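Metallo-beta-lactamase family protein (Thermus thermophilus, PDB 2ZO4) binds two zinc ions in a metallo-beta-lactamase fold and is probably a metal-dependent hydrolase, although its substrate is not established. Local coordinates at residues A[58-63]-A[79-84]; A[9-14]-A[50-55]. All coordinates share one frame; numbering follows the deposited sequence.

Contact 1. Residues A[58-63]-A[79-84]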
loop_
_atom_site.group_PDB
_atom_site.type_symbol
_atom_site.label_atom_id
_atom_site.label_comp_id
_atom_site.label_asym_id
_atom_site.label_seq_id
_atom_site.Cartn_x
_atom_site.Cartn_y
_atom_site.Cartn_z
ATOM N N LEU A 58 4.403 15.294 22.552
ATOM C CA LEU A 58 3.393 15.731 21.590
ATOM C C LEU A 58 2.020 15.103 21.838
ATOM O O LEU A 58 1.906 14.025 22.437
ATOM C CB LEU A 58 3.855 15.426 20.154
ATOM C CG LEU A 58 5.168 16.048 19.657
ATOM C CD1 LEU A 58 5.668 15.338 18.397
ATOM C CD2 LEU A 58 5.032 17.557 19.422
ATOM N N CYS A 59 0.989 15.807 21.380
ATOM C CA CYS A 59 -0.390 15.328 21.406
ATOM C C CYS A 59 -0.823 15.079 19.969
ATOM O O CYS A 59 -0.166 15.547 19.040
ATOM C CB CYS A 59 -1.308 16.386 22.031
ATOM S SG CYS A 59 -0.735 17.052 23.615
ATOM N N PHE A 60 -1.928 14.356 19.789
ATOM C CA PHE A 60 -2.545 14.182 18.470
ATOM C C PHE A 60 -2.741 15.526 17.773
ATOM O O PHE A 60 -2.527 15.646 16.566
ATOM C CB PHE A 60 -3.914 13.494 18.586
ATOM C CG PHE A 60 -3.851 12.027 18.921
ATOM C CD1 PHE A 60 -3.068 11.154 18.171
ATOM C CD2 PHE A 60 -4.613 11.512 19.971
ATOM C CE1 PHE A 60 -3.020 9.789 18.475
ATOM C CE2 PHE A 60 -4.578 10.149 20.281
ATOM C CZ PHE A 60 -3.776 9.285 19.526
ATOM N N GLN A 61 -3.143 16.533 18.549
ATOM C CA GLN A 61 -3.476 17.859 18.021
ATOM C C GLN A 61 -2.260 18.629 17.494
ATOM O O GLN A 61 -2.419 19.601 16.751
ATOM C CB GLN A 61 -4.216 18.695 19.076
ATOM C CG GLN A 61 -5.619 18.193 19.437
ATOM C CD GLN A 61 -5.627 17.081 20.488
ATOM O OE1 GLN A 61 -4.577 16.613 20.939
ATOM N NE2 GLN A 61 -6.823 16.656 20.883
ATOM N N ASP A 62 -1.060 18.189 17.876
ATOM C CA ASP A 62 0.190 18.808 17.408
ATOM C C ASP A 62 0.546 18.439 15.966
ATOM O O ASP A 62 1.294 19.162 15.304
ATOM C CB ASP A 62 1.354 18.460 18.347
ATOM C CG ASP A 62 1.198 19.080 19.729
ATOM O OD1 ASP A 62 0.744 20.240 19.819
ATOM O OD2 ASP A 62 1.528 18.406 20.727
ATOM N N VAL A 63 0.014 17.319 15.484
ATOM C CA VAL A 63 0.327 16.848 14.133
ATOM C C VAL A 63 -0.518 17.599 13.103
ATOM O O VAL A 63 -1.703 17.315 12.930
ATOM C CB VAL A 63 0.119 15.322 13.978
ATOM C CG1 VAL A 63 0.619 14.862 12.614
ATOM C CG2 VAL A 63 0.822 14.560 15.090
ATOM N N SER A 79 -6.387 9.114 9.253
ATOM C CA SER A 79 -6.190 10.384 8.542
ATOM C C SER A 79 -7.342 11.378 8.736
ATOM O O SER A 79 -7.111 12.576 8.897
ATOM C CB SER A 79 -5.912 10.154 7.053
ATOM O OG SER A 79 -6.969 9.459 6.417
ATOM N N GLY A 80 -8.572 10.870 8.724
ATOM C CA GLY A 80 -9.755 11.689 8.976
ATOM C C GLY A 80 -9.854 12.168 10.414
ATOM O O GLY A 80 -10.413 13.234 10.670
ATOM N N PHE A 81 -9.319 11.378 11.350
ATOM C CA PHE A 81 -9.266 11.764 12.764
ATOM C C PHE A 81 -8.325 12.946 12.946
ATOM O O PHE A 81 -8.702 13.964 13.531
ATOM C CB PHE A 81 -8.844 10.584 13.662
ATOM C CG PHE A 81 -8.462 10.990 15.076
ATOM C CD1 PHE A 81 -9.434 11.411 15.988
ATOM C CD2 PHE A 81 -7.132 10.945 15.494
ATOM C CE1 PHE A 81 -9.086 11.787 17.292
ATOM C CE2 PHE A 81 -6.773 11.315 16.798
ATOM C CZ PHE A 81 -7.753 11.739 17.697
ATOM N N PHE A 82 -7.102 12.806 12.437
ATOM C CA PHE A 82 -6.135 13.896 12.448
ATOM C C PHE A 82 -6.667 15.122 11.713
ATOM O O PHE A 82 -6.544 16.241 12.212
ATOM C CB PHE A 82 -4.789 13.445 11.875
ATOM C CG PHE A 82 -3.964 12.638 12.839
ATOM C CD1 PHE A 82 -3.811 11.266 12.666
ATOM C CD2 PHE A 82 -3.348 13.250 13.929
ATOM C CE1 PHE A 82 -3.049 10.515 13.561
ATOM C CE2 PHE A 82 -2.582 12.510 14.829
ATOM C CZ PHE A 82 -2.434 11.139 14.644
ATOM N N GLU A 83 -7.294 14.910 10.555
ATOM C CA GLU A 83 -7.922 16.009 9.814
ATOM C C GLU A 83 -8.984 16.726 10.646
ATOM O O GLU A 83 -9.082 17.953 10.605
ATOM C CB GLU A 83 -8.523 15.523 8.493
ATOM C CG GLU A 83 -8.852 16.644 7.509
ATOM C CD GLU A 83 -9.760 16.185 6.388
ATOM O OE1 GLU A 83 -10.735 15.459 6.669
ATOM O OE2 GLU A 83 -9.499 16.546 5.221
ATOM N N GLY A 84 -9.762 15.960 11.410
ATOM C CA GLY A 84 -10.789 16.527 12.289
ATOM C C GLY A 84 -10.237 17.456 13.359
ATOM O O GLY A 84 -10.943 18.346 13.841
#

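Contact 2. Residues A[9-14]-A[50-55]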
loop_
_atom_site.group_PDB
_atom_site.type_symbol
_atom_site.label_atom_id
_atom_site.label_comp_id
_atom_site.label_asym_id
_atom_site.label_seq_id
_atom_site.Cartn_x
_atom_site.Cartn_y
_atom_site.Cartn_z
ATOM N N TYR A 9 11.555 10.035 13.133
ATOM C CA TYR A 9 11.395 8.925 14.077
ATOM C C TYR A 9 10.541 7.792 13.517
ATOM O O TYR A 9 9.525 8.036 12.864
ATOM C CB TYR A 9 10.769 9.421 15.396
ATOM C CG TYR A 9 11.497 10.584 16.029
ATOM C CD1 TYR A 9 12.499 10.370 16.977
ATOM C CD2 TYR A 9 11.192 11.896 15.676
ATOM C CE1 TYR A 9 13.180 11.436 17.553
ATOM C CE2 TYR A 9 11.865 12.967 16.250
ATOM C CZ TYR A 9 12.858 12.730 17.185
ATOM O OH TYR A 9 13.528 13.792 17.756
ATOM N N LEU A 10 10.960 6.559 13.789
ATOM C CA LEU A 10 10.173 5.370 13.475
ATOM C C LEU A 10 9.133 5.113 14.569
ATOM O O LEU A 10 9.473 5.038 15.752
ATOM C CB LEU A 10 11.083 4.144 13.304
ATOM C CG LEU A 10 10.441 2.753 13.410
ATOM C CD1 LEU A 10 9.564 2.442 12.206
ATOM C CD2 LEU A 10 11.502 1.682 13.587
ATOM N N LEU A 11 7.872 4.980 14.157
ATOM C CA LEU A 11 6.749 4.751 15.073
ATOM C C LEU A 11 6.011 3.455 14.714
ATOM O O LEU A 11 5.096 3.471 13.884
ATOM C CB LEU A 11 5.772 5.938 15.043
ATOM C CG LEU A 11 6.020 7.170 15.923
ATOM C CD1 LEU A 11 7.318 7.876 15.596
ATOM C CD2 LEU A 11 4.861 8.151 15.814
ATOM N N PRO A 12 6.427 2.322 15.316
ATOM C CA PRO A 12 5.759 1.039 15.084
ATOM C C PRO A 12 4.411 0.952 15.808
ATOM O O PRO A 12 4.332 1.214 17.005
ATOM C CB PRO A 12 6.752 0.015 15.660
ATOM C CG PRO A 12 8.026 0.780 15.916
ATOM C CD PRO A 12 7.578 2.169 16.218
ATOM N N VAL A 13 3.362 0.592 15.075
ATOM C CA VAL A 13 2.004 0.561 15.623
ATOM C C VAL A 13 1.340 -0.787 15.325
ATOM O O VAL A 13 1.397 -1.256 14.189
ATOM C CB VAL A 13 1.145 1.740 15.063
ATOM C CG1 VAL A 13 -0.287 1.665 15.552
ATOM C CG2 VAL A 13 1.750 3.080 15.445
ATOM N N PRO A 14 0.722 -1.424 16.346
ATOM C CA PRO A 14 0.036 -2.710 16.142
ATOM C C PRO A 14 -1.211 -2.590 15.268
ATOM O O PRO A 14 -1.971 -1.632 15.395
ATOM C CB PRO A 14 -0.353 -3.145 17.565
ATOM C CG PRO A 14 0.463 -2.277 18.485
ATOM C CD PRO A 14 0.650 -0.992 17.753
ATOM N N GLU A 50 -0.542 7.409 20.512
ATOM C CA GLU A 50 -0.586 8.408 21.574
ATOM C C GLU A 50 0.658 8.336 22.452
ATOM O O GLU A 50 1.258 9.363 22.756
ATOM C CB GLU A 50 -1.845 8.234 22.425
ATOM C CG GLU A 50 -2.081 9.362 23.421
ATOM C CD GLU A 50 -3.392 9.219 24.180
ATOM O OE1 GLU A 50 -3.938 8.095 24.241
ATOM O OE2 GLU A 50 -3.874 10.240 24.718
ATOM N N LEU A 51 1.041 7.122 22.847
ATOM C CA LEU A 51 2.225 6.919 23.686
ATOM C C LEU A 51 3.511 7.338 22.979
ATOM O O LEU A 51 4.381 7.971 23.585
ATOM C CB LEU A 51 2.314 5.469 24.172
ATOM C CG LEU A 51 1.437 5.093 25.369
ATOM C CD1 LEU A 51 1.311 3.582 25.496
ATOM C CD2 LEU A 51 1.979 5.699 26.666
ATOM N N HIS A 52 3.624 6.990 21.697
ATOM C CA HIS A 52 4.752 7.425 20.866
ATOM C C HIS A 52 4.882 8.942 20.850
ATOM O O HIS A 52 5.962 9.483 21.092
ATOM C CB HIS A 52 4.607 6.913 19.431
ATOM C CG HIS A 52 5.092 5.511 19.239
ATOM N ND1 HIS A 52 4.318 4.530 18.658
ATOM C CD2 HIS A 52 6.272 4.926 19.551
ATOM C CE1 HIS A 52 5.001 3.400 18.620
ATOM N NE2 HIS A 52 6.190 3.614 19.153
ATOM N N LEU A 53 3.769 9.613 20.558
ATOM C CA LEU A 53 3.713 11.065 20.519
ATOM C C LEU A 53 4.056 11.677 21.871
ATOM O O LEU A 53 4.799 12.660 21.932
ATOM C CB LEU A 53 2.334 11.541 20.043
ATOM C CG LEU A 53 2.020 11.335 18.554
ATOM C CD1 LEU A 53 0.523 11.465 18.287
ATOM C CD2 LEU A 53 2.813 12.300 17.675
ATOM N N ALA A 54 3.521 11.087 22.944
ATOM C CA ALA A 54 3.802 11.517 24.320
ATOM C C ALA A 54 5.291 11.459 24.664
ATOM O O ALA A 54 5.797 12.326 25.375
ATOM C CB ALA A 54 3.005 10.684 25.312
ATOM N N GLU A 55 5.978 10.437 24.156
ATOM C CA GLU A 55 7.413 10.254 24.390
ATOM C C GLU A 55 8.226 11.403 23.797
ATOM O O GLU A 55 9.280 11.765 24.326
ATOM C CB GLU A 55 7.893 8.914 23.816
ATOM C CG GLU A 55 9.379 8.641 24.073
ATOM C CD GLU A 55 9.826 7.255 23.660
ATOM O OE1 GLU A 55 11.045 7.082 23.429
ATOM O OE2 GLU A 55 8.977 6.337 23.576
#

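Contact 1. Residues A[58-63]-A[79-84]
CG of Phe60 lies anti to its carbonyl carbon (chi1 -73°), which sets the ring facing helix 79-84, and CG of Phe81, anti to its own backbone N (chi1 167°), carries that ring's edge out to it. The result is an edge-to-face, T-shaped pair, with ring centroids 5.2 Å apart and planes at 87°. CE2 of Phe81 sits over one face of the Phe60 ring, offset toward its rim, 3.7 Å from Phe60 CG.

Phe82 completes an aromatic cluster. Its CZ comes within 3.6 Å of CD1 of Phe60, the two rings steeply inclined, neither stacked nor edge-to-face. The Phe60 carbonyl oxygen lies in the plane of the Phe82 ring at its edge, 3.6 Å from CE2, and Val63 CG2 packs 4.0 Å from the same Phe82 CE2. The 3-10 turn that carries Phe60 is tied internally: Cys59 N donates to Asp62 OD2 at 2.7 Å.

Around this cluster, Arg46 of helix 43-55 makes a cation-pi contact with Phe81, and Leu49 touches both Phe60 and Phe82. Phe82 also packs on Leu35 of strand 32-36 and Ile66 of strand 65-68, so turn and helix close over helix 43-55 and the sheet.

Contact 2. Residues A[9-14]-A[50-55]
Leu11 and His52 form the centre of a helix-on-sheet packing in the metallo-beta-lactamase fold, where helix 43-55 lies along strand 8-14, an outermost strand of the six-stranded mixed sheet. Leu11 CG stands over one face of the imidazole as a CH-pi contact, 4.2 Å from the ring centroid and 28° off the normal. The two side chains run past each other in opposite directions. Pro12 crosses the histidine at about a right angle with its own ring, whereas Val13 touches it more marginally.

The histidine reaches the strand because its CG is anti to the carbonyl carbon (chi1 -83°) and its CB already points toward the strand. Over these segments the axes run nearly antiparallel, at 156°, and approach to 9.3 Å.

Farther out, backbone hydrogen bonds join Leu11 to Leu24 and Val13 to Val22, holding the edge strand to strand 21-29. Leu11 also packs on Leu49 and Val13 on Ala45, both in the helix. The Val13 side chain is about 8 Å from that of the zinc ligand Asp74. Back at the histidine, Leu11 CD2 reaches the stem of the side chain, 3.8 Å from His52 CB.

How the contacts relate
Both contacts are partly buried, with centres about 13 Å apart, and helix 43-55 joins them. Each sets buried residues (Val63, Phe82; Leu11, Val13) beside partly exposed ones (Phe60, Phe81; Pro12, His52), at the border of the core. In contact 2 the helix supplies one of the segments; in contact 1 it lies beneath the aromatic cluster. Leu53 CD1 is 3.6 Å from Phe60 CD1, and Glu50 CB packs on the same phenylalanine. A probable hydrogen bond from Leu58 N to Leu53 O, 2.7 Å, ties helix 43-55 to segment 58-63. Their chemistry differs with place: contact 1 joins a turn and a short helix through aromatic rings, whereas contact 2 fits an imidazole against aliphatic side chains of an edge strand.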